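Local structure of decaprenyl diphosphate synthase (Rhodobacter capsulatus, 3MZV) at residues 262-267 against 282-287; 46-51 against 89-94; 138-143 against 191-196. The protein probably catalyses magnesium-dependent condensation of isopentenyl diphosphate units onto farnesyl diphosphate, supplying the long all-trans prenyl diphosphate used for quinone side chains. All blocks are in the same frame, centred on the assembly; numbering follows the deposited sequence.

All three contacts are helix-to-helix packings in the all-alpha fold of trans-prenyl diphosphate synthases. Interaction 2 lies at the start of the aspartate-rich DDxxD sequence, which in this family binds the allylic diphosphate through magnesium. Interaction 3, centred 26 Å from it (nearest atoms about 12 Å), is tied to it by two helices: helix 74-96 carries residues 89-94 and sends L78 against V140, while helix 138-161 carries residues 138-143 and touches T89 and D93 further along. Interaction 1 is more remote, centred 33 Å from interaction 2 and 45 Å from interaction 3; interactions 1 and 3 lie on opposite sides of the chain's centre.

Interaction 1: residues 262-267 against 282-287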
# COMPACT_ATOMS: atom_id res chain seq x y z
N ALA B 262 -22.81 -11.11 -30.72
CA ALA B 262 -23.29 -9.74 -30.77
C ALA B 262 -23.94 -9.30 -29.45
O ALA B 262 -23.75 -8.16 -29.01
CB ALA B 262 -24.23 -9.50 -32.00
N PHE B 263 -24.71 -10.17 -28.83
CA PHE B 263 -25.25 -9.89 -27.49
C PHE B 263 -24.13 -9.65 -26.48
O PHE B 263 -24.13 -8.65 -25.78
CB PHE B 263 -26.09 -11.04 -26.98
CG PHE B 263 -26.41 -10.95 -25.52
CD1 PHE B 263 -27.38 -10.05 -25.07
CD2 PHE B 263 -25.71 -11.68 -24.60
CE1 PHE B 263 -27.66 -9.95 -23.72
CE2 PHE B 263 -26.00 -11.60 -23.23
CZ PHE B 263 -26.99 -10.72 -22.80
N TRP B 264 -23.19 -10.57 -26.42
CA TRP B 264 -22.06 -10.42 -25.49
C TRP B 264 -21.24 -9.16 -25.80
O TRP B 264 -20.81 -8.45 -24.88
CB TRP B 264 -21.14 -11.65 -25.47
CG TRP B 264 -21.82 -12.84 -24.91
CD1 TRP B 264 -22.11 -13.96 -25.58
CD2 TRP B 264 -22.29 -13.03 -23.56
NE1 TRP B 264 -22.77 -14.85 -24.77
CE2 TRP B 264 -22.87 -14.32 -23.51
CE3 TRP B 264 -22.27 -12.25 -22.39
CZ2 TRP B 264 -23.43 -14.84 -22.36
CZ3 TRP B 264 -22.81 -12.76 -21.25
CH2 TRP B 264 -23.42 -14.04 -21.23
N LYS B 265 -21.06 -8.85 -27.07
CA LYS B 265 -20.36 -7.65 -27.48
C LYS B 265 -21.06 -6.38 -26.95
O LYS B 265 -20.40 -5.46 -26.39
CB LYS B 265 -20.28 -7.61 -29.00
CG LYS B 265 -19.06 -6.97 -29.58
CD LYS B 265 -18.96 -7.21 -31.13
CE LYS B 265 -18.73 -8.72 -31.50
NZ LYS B 265 -17.28 -9.04 -31.86
N ARG B 266 -22.38 -6.36 -27.13
CA ARG B 266 -23.23 -5.28 -26.67
C ARG B 266 -23.10 -5.05 -25.18
O ARG B 266 -22.74 -3.95 -24.76
CB ARG B 266 -24.72 -5.52 -27.04
CG ARG B 266 -25.65 -4.44 -26.56
CD ARG B 266 -27.01 -4.54 -27.20
NE ARG B 266 -27.78 -5.68 -26.70
CZ ARG B 266 -28.40 -5.72 -25.53
NH1 ARG B 266 -29.11 -6.79 -25.20
NH2 ARG B 266 -28.34 -4.67 -24.68
N VAL B 267 -23.34 -6.07 -24.39
CA VAL B 267 -23.47 -5.92 -22.97
C VAL B 267 -22.13 -5.92 -22.22
O VAL B 267 -22.03 -5.32 -21.15
CB VAL B 267 -24.46 -6.97 -22.29
CG1 VAL B 267 -25.88 -6.92 -22.85
CG2 VAL B 267 -23.92 -8.37 -22.37
N MET B 282 -27.97 -14.87 -18.22
CA MET B 282 -28.19 -16.10 -17.45
C MET B 282 -28.84 -17.19 -18.33
O MET B 282 -28.48 -18.35 -18.23
CB MET B 282 -29.08 -15.82 -16.20
CG MET B 282 -28.31 -15.10 -15.05
SD MET B 282 -29.44 -14.28 -13.81
CE MET B 282 -28.17 -13.61 -12.81
N ALA B 283 -29.75 -16.81 -19.22
CA ALA B 283 -30.39 -17.77 -20.10
C ALA B 283 -29.38 -18.39 -21.07
O ALA B 283 -29.43 -19.61 -21.31
CB ALA B 283 -31.54 -17.15 -20.86
N LEU B 284 -28.44 -17.59 -21.58
CA LEU B 284 -27.40 -18.15 -22.44
C LEU B 284 -26.46 -19.08 -21.68
O LEU B 284 -26.02 -20.14 -22.19
CB LEU B 284 -26.58 -17.05 -23.14
CG LEU B 284 -27.35 -16.21 -24.19
CD1 LEU B 284 -26.43 -15.23 -24.87
CD2 LEU B 284 -28.09 -17.17 -25.24
N MET B 285 -26.10 -18.67 -20.45
CA MET B 285 -25.28 -19.48 -19.61
C MET B 285 -25.92 -20.86 -19.38
O MET B 285 -25.23 -21.88 -19.54
CB MET B 285 -24.99 -18.77 -18.29
CG MET B 285 -24.21 -17.53 -18.43
SD MET B 285 -23.99 -16.63 -16.77
CE MET B 285 -22.80 -15.48 -17.41
N THR B 286 -27.21 -20.87 -19.06
CA THR B 286 -27.95 -22.08 -18.80
C THR B 286 -28.03 -22.98 -20.05
O THR B 286 -27.73 -24.16 -19.99
CB THR B 286 -29.37 -21.78 -18.27
OG1 THR B 286 -29.25 -21.15 -16.99
CG2 THR B 286 -30.17 -23.07 -18.08
N LYS B 287 -28.36 -22.38 -21.19
CA LYS B 287 -28.37 -23.11 -22.49
C LYS B 287 -27.06 -23.83 -22.75
O LYS B 287 -27.07 -24.99 -23.14
CB LYS B 287 -28.66 -22.08 -23.61
CG LYS B 287 -28.49 -22.51 -25.08
CD LYS B 287 -28.77 -21.26 -25.96
CE LYS B 287 -28.94 -21.61 -27.42
NZ LYS B 287 -27.70 -21.32 -28.14
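L284 packs against F263 and W264 between two consecutive helices, 258-270 and 277-287, which form a splayed alpha-alpha hairpin at the periphery of the all-helical prenyl synthase fold. The segment axes make an angle of 141° and come no closer than 12.3 Å, so the gap is bridged by large side chains. L284 can be traced outward. Its CB lies 3.9 Å from W264 CZ2, on the benzo part of the indole. CG sits anti to the carbonyl carbon (chi1 -67°), and from it CD1 advances into the angle between the two aromatic rings. There the methyl meets F263 CD2 at 3.6 Å and W264 NE1 at 3.7 Å, approaching both rings obliquely. The rings brace one another: F263 CD2 stands 3.8 Å above the centre of the indole, whose other neighbours include A252 and V253 of helix 247-254 and A281. Replacing W264 by an alanine would probably leave L284 CD1 and the F263 ring without their common support and open a gap toward helix 247-254. Near the turn of the hairpin, R266 makes a salt bridge with D277. On the flank nearer helix 290-308, M285 stretches out an extended chain, bringing its terminal CE to 4.1 Å from W264 CH2.

Interaction 2: residues 46-51 against 89-94; sequences AHLIEA and TLLHDD
L48 swings CG trans to its own backbone nitrogen (chi1 -168°), and the second torsion (chi2 49°) then leaves CD2 as the far end of an extended chain aimed at L90 and L91. Both of these leucines hold CG on the side of their backbone nitrogen, L91 with chi1 -79°. One methyl therefore carries the contact: L48 CD2 lies 3.8 Å from L91 CG and 3.9 Å from L90 CB, the root of the neighbouring side chain. The side chains of L48 and L91 slide past each other in opposite senses, whereas L48 and L90 meet at a slant. No hydrogen bond spans the gap; this is purely apolar packing of the last turn of helix 40-49 on helix 74-96. L91 is buried, with S117 and V120 of helix 114-133 and A108 also against it. One residue on, H92 faces the dimer interface, where its ND1 bonds to D122 of the second subunit. The same helix continues into D93 and D94, D94 being paired with R102 in a salt bridge. These two aspartates open the DDxxD sequence, the first aspartate-rich motif of the FPP/GGPP synthase family, which in relatives binds magnesium and the allylic diphosphate.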
# COMPACT_ATOMS: atom_id res chain seq x y z
N ALA B 46 -11.35 0.03 12.50
CA ALA B 46 -12.44 -0.49 13.31
C ALA B 46 -13.62 -0.78 12.41
O ALA B 46 -14.12 -1.90 12.37
CB ALA B 46 -12.85 0.52 14.41
N HIS B 47 -14.01 0.24 11.64
CA HIS B 47 -15.24 0.22 10.83
C HIS B 47 -15.26 -0.88 9.75
O HIS B 47 -16.33 -1.33 9.34
CB HIS B 47 -15.47 1.62 10.20
CG HIS B 47 -16.67 1.70 9.30
ND1 HIS B 47 -17.93 2.02 9.76
CD2 HIS B 47 -16.79 1.49 7.96
CE1 HIS B 47 -18.78 2.00 8.74
NE2 HIS B 47 -18.12 1.69 7.64
N LEU B 48 -14.09 -1.34 9.30
CA LEU B 48 -14.05 -2.44 8.32
C LEU B 48 -14.07 -3.83 9.00
O LEU B 48 -14.67 -4.76 8.48
CB LEU B 48 -12.84 -2.32 7.39
CG LEU B 48 -12.85 -3.25 6.16
CD1 LEU B 48 -14.18 -3.22 5.39
CD2 LEU B 48 -11.67 -2.92 5.21
N ILE B 49 -13.40 -3.94 10.14
CA ILE B 49 -13.23 -5.23 10.81
C ILE B 49 -14.48 -5.61 11.62
O ILE B 49 -14.93 -6.76 11.57
CB ILE B 49 -11.94 -5.26 11.69
CG1 ILE B 49 -10.69 -5.32 10.79
CG2 ILE B 49 -11.97 -6.46 12.64
CD1 ILE B 49 -9.40 -4.79 11.44
N GLU B 50 -15.05 -4.64 12.33
CA GLU B 50 -16.31 -4.85 13.06
C GLU B 50 -17.54 -4.96 12.13
O GLU B 50 -18.67 -5.06 12.62
CB GLU B 50 -16.52 -3.73 14.11
CG GLU B 50 -15.87 -3.99 15.48
CD GLU B 50 -14.37 -3.68 15.50
OE1 GLU B 50 -13.67 -3.96 14.51
OE2 GLU B 50 -13.89 -3.17 16.54
N ALA B 51 -17.32 -4.96 10.81
CA ALA B 51 -18.39 -5.20 9.82
C ALA B 51 -18.39 -6.64 9.30
O ALA B 51 -18.49 -6.89 8.08
CB ALA B 51 -18.25 -4.22 8.65
N THR B 89 -6.19 -4.41 1.35
CA THR B 89 -6.64 -4.76 -0.01
C THR B 89 -8.12 -4.37 -0.24
O THR B 89 -8.50 -3.79 -1.29
CB THR B 89 -6.42 -6.26 -0.32
OG1 THR B 89 -5.00 -6.52 -0.33
CG2 THR B 89 -6.99 -6.58 -1.73
N LEU B 90 -8.95 -4.66 0.77
CA LEU B 90 -10.38 -4.32 0.68
C LEU B 90 -10.58 -2.83 0.63
O LEU B 90 -11.37 -2.35 -0.17
CB LEU B 90 -11.16 -4.88 1.88
CG LEU B 90 -11.24 -6.39 1.91
CD1 LEU B 90 -12.01 -6.81 3.18
CD2 LEU B 90 -11.90 -7.02 0.67
N LEU B 91 -9.88 -2.08 1.49
CA LEU B 91 -10.02 -0.64 1.50
C LEU B 91 -9.68 -0.05 0.13
O LEU B 91 -10.36 0.88 -0.34
CB LEU B 91 -9.13 0.01 2.55
CG LEU B 91 -9.61 -0.02 4.00
CD1 LEU B 91 -8.49 0.18 4.96
CD2 LEU B 91 -10.76 1.04 4.21
N HIS B 92 -8.58 -0.56 -0.47
CA HIS B 92 -8.12 -0.11 -1.80
C HIS B 92 -9.03 -0.59 -2.97
O HIS B 92 -9.26 0.17 -3.90
CB HIS B 92 -6.64 -0.53 -2.01
CG HIS B 92 -5.67 0.28 -1.21
ND1 HIS B 92 -4.31 0.29 -1.45
CD2 HIS B 92 -5.87 1.14 -0.19
CE1 HIS B 92 -3.73 1.13 -0.61
NE2 HIS B 92 -4.65 1.66 0.16
N ASP B 93 -9.59 -1.78 -2.90
CA ASP B 93 -10.52 -2.30 -3.92
C ASP B 93 -11.77 -1.41 -3.99
O ASP B 93 -12.34 -1.26 -5.06
CB ASP B 93 -10.90 -3.80 -3.65
CG ASP B 93 -11.40 -4.58 -4.92
OD1 ASP B 93 -11.11 -4.27 -6.11
OD2 ASP B 93 -12.11 -5.60 -4.71
N ASP B 94 -12.15 -0.77 -2.88
CA ASP B 94 -13.35 0.07 -2.80
C ASP B 94 -13.12 1.50 -3.31
O ASP B 94 -14.05 2.15 -3.77
CB ASP B 94 -13.86 0.19 -1.36
CG ASP B 94 -14.58 -1.08 -0.86
OD1 ASP B 94 -14.94 -1.95 -1.67
OD2 ASP B 94 -14.81 -1.18 0.37

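Interaction 3: residues 138-143 against 191-196; sequences MRVMEI and GGIIGG
I193 carries this contact from the last turn of helix 169-194, meeting R139, V140 and I143 at the start of helix 138-161 within the all-alpha prenyl synthase fold. The preceding G191 and G192 lie in the same helix but bring no side chain to the interface. At I193 the two branches part. CG2 presses on V140 CG1 at 3.5 Å, a close fit, while CG1, anti to the carbonyl carbon (chi1 -68°), carries CD1 outward. That methyl meets I143 CD1 tip to tip at a tight 3.3 Å and also lies over one face of the R139 guanidinium, off-centre, 3.4 Å from R139 NE. The charge is met elsewhere, by a salt bridge from R139 NH2 to E199, while the isoleucine methyl covers part of one face of the group. I194, next in line, turns largely to other partners, F74 and L78 of helix 74-96; L78 also touches V140. G195 N still makes a regular helical bond, to G191 O at 3.3 Å. The helix then ends in a Schellman motif at G196, which has a positive phi of 70° and donates its N to I193 O at 2.9 Å.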
# COMPACT_ATOMS: atom_id res chain seq x y z
N MET B 138 13.09 -13.68 7.70
CA MET B 138 13.07 -13.01 6.41
C MET B 138 12.26 -13.80 5.37
O MET B 138 11.60 -13.21 4.55
CB MET B 138 14.51 -12.71 5.90
CG MET B 138 15.41 -13.81 5.36
SD MET B 138 17.20 -13.25 5.02
CE MET B 138 17.20 -13.02 3.21
N ARG B 139 12.32 -15.12 5.39
CA ARG B 139 11.62 -15.92 4.42
C ARG B 139 10.10 -15.64 4.39
O ARG B 139 9.56 -15.44 3.29
CB ARG B 139 11.88 -17.41 4.66
CG ARG B 139 11.28 -18.27 3.63
CD ARG B 139 11.69 -19.76 3.81
NE ARG B 139 10.95 -20.63 2.90
CZ ARG B 139 10.84 -21.96 3.04
NH1 ARG B 139 11.43 -22.55 4.06
NH2 ARG B 139 10.14 -22.68 2.18
N VAL B 140 9.43 -15.60 5.54
CA VAL B 140 7.98 -15.39 5.56
C VAL B 140 7.64 -13.94 5.15
O VAL B 140 6.62 -13.65 4.52
CB VAL B 140 7.32 -15.79 6.93
CG1 VAL B 140 7.58 -17.28 7.19
CG2 VAL B 140 7.85 -14.95 8.11
N MET B 141 8.53 -13.04 5.47
CA MET B 141 8.38 -11.67 5.05
C MET B 141 8.44 -11.55 3.54
O MET B 141 7.64 -10.83 2.96
CB MET B 141 9.48 -10.76 5.65
CG MET B 141 9.37 -10.59 7.17
SD MET B 141 10.58 -9.37 7.89
CE MET B 141 9.96 -7.81 7.23
N GLU B 142 9.42 -12.20 2.90
CA GLU B 142 9.50 -12.17 1.47
C GLU B 142 8.23 -12.77 0.83
O GLU B 142 7.72 -12.25 -0.15
CB GLU B 142 10.77 -12.94 1.00
CG GLU B 142 11.09 -12.88 -0.50
CD GLU B 142 10.23 -13.75 -1.44
OE1 GLU B 142 9.65 -14.76 -1.03
OE2 GLU B 142 10.16 -13.38 -2.63
N ILE B 143 7.72 -13.85 1.40
CA ILE B 143 6.51 -14.49 0.90
C ILE B 143 5.29 -13.58 0.98
O ILE B 143 4.52 -13.50 0.04
CB ILE B 143 6.26 -15.79 1.70
CG1 ILE B 143 7.29 -16.85 1.22
CG2 ILE B 143 4.79 -16.29 1.57
CD1 ILE B 143 7.30 -18.20 1.93
N GLY B 191 2.53 -20.33 7.81
CA GLY B 191 2.29 -21.08 9.04
C GLY B 191 3.15 -22.36 9.10
O GLY B 191 3.67 -22.73 10.15
N GLY B 192 3.23 -23.09 7.99
CA GLY B 192 4.15 -24.20 7.90
C GLY B 192 5.61 -23.80 8.13
O GLY B 192 6.38 -24.50 8.80
N ILE B 193 6.01 -22.68 7.56
CA ILE B 193 7.42 -22.25 7.68
C ILE B 193 7.76 -21.83 9.08
O ILE B 193 8.80 -22.21 9.62
CB ILE B 193 7.75 -21.10 6.70
CG1 ILE B 193 7.69 -21.65 5.27
CG2 ILE B 193 9.11 -20.42 7.05
CD1 ILE B 193 7.74 -20.57 4.14
N ILE B 194 6.89 -21.05 9.70
CA ILE B 194 7.18 -20.58 11.03
C ILE B 194 7.27 -21.77 12.02
O ILE B 194 8.02 -21.71 13.02
CB ILE B 194 6.21 -19.49 11.51
CG1 ILE B 194 6.86 -18.56 12.51
CG2 ILE B 194 4.97 -20.10 12.14
CD1 ILE B 194 8.00 -17.59 11.91
N GLY B 195 6.52 -22.82 11.74
CA GLY B 195 6.55 -24.04 12.53
C GLY B 195 7.67 -25.00 12.16
O GLY B 195 7.77 -26.08 12.71
N GLY B 196 8.51 -24.63 11.22
CA GLY B 196 9.70 -25.41 10.88
C GLY B 196 9.35 -26.69 10.19
O GLY B 196 10.10 -27.68 10.27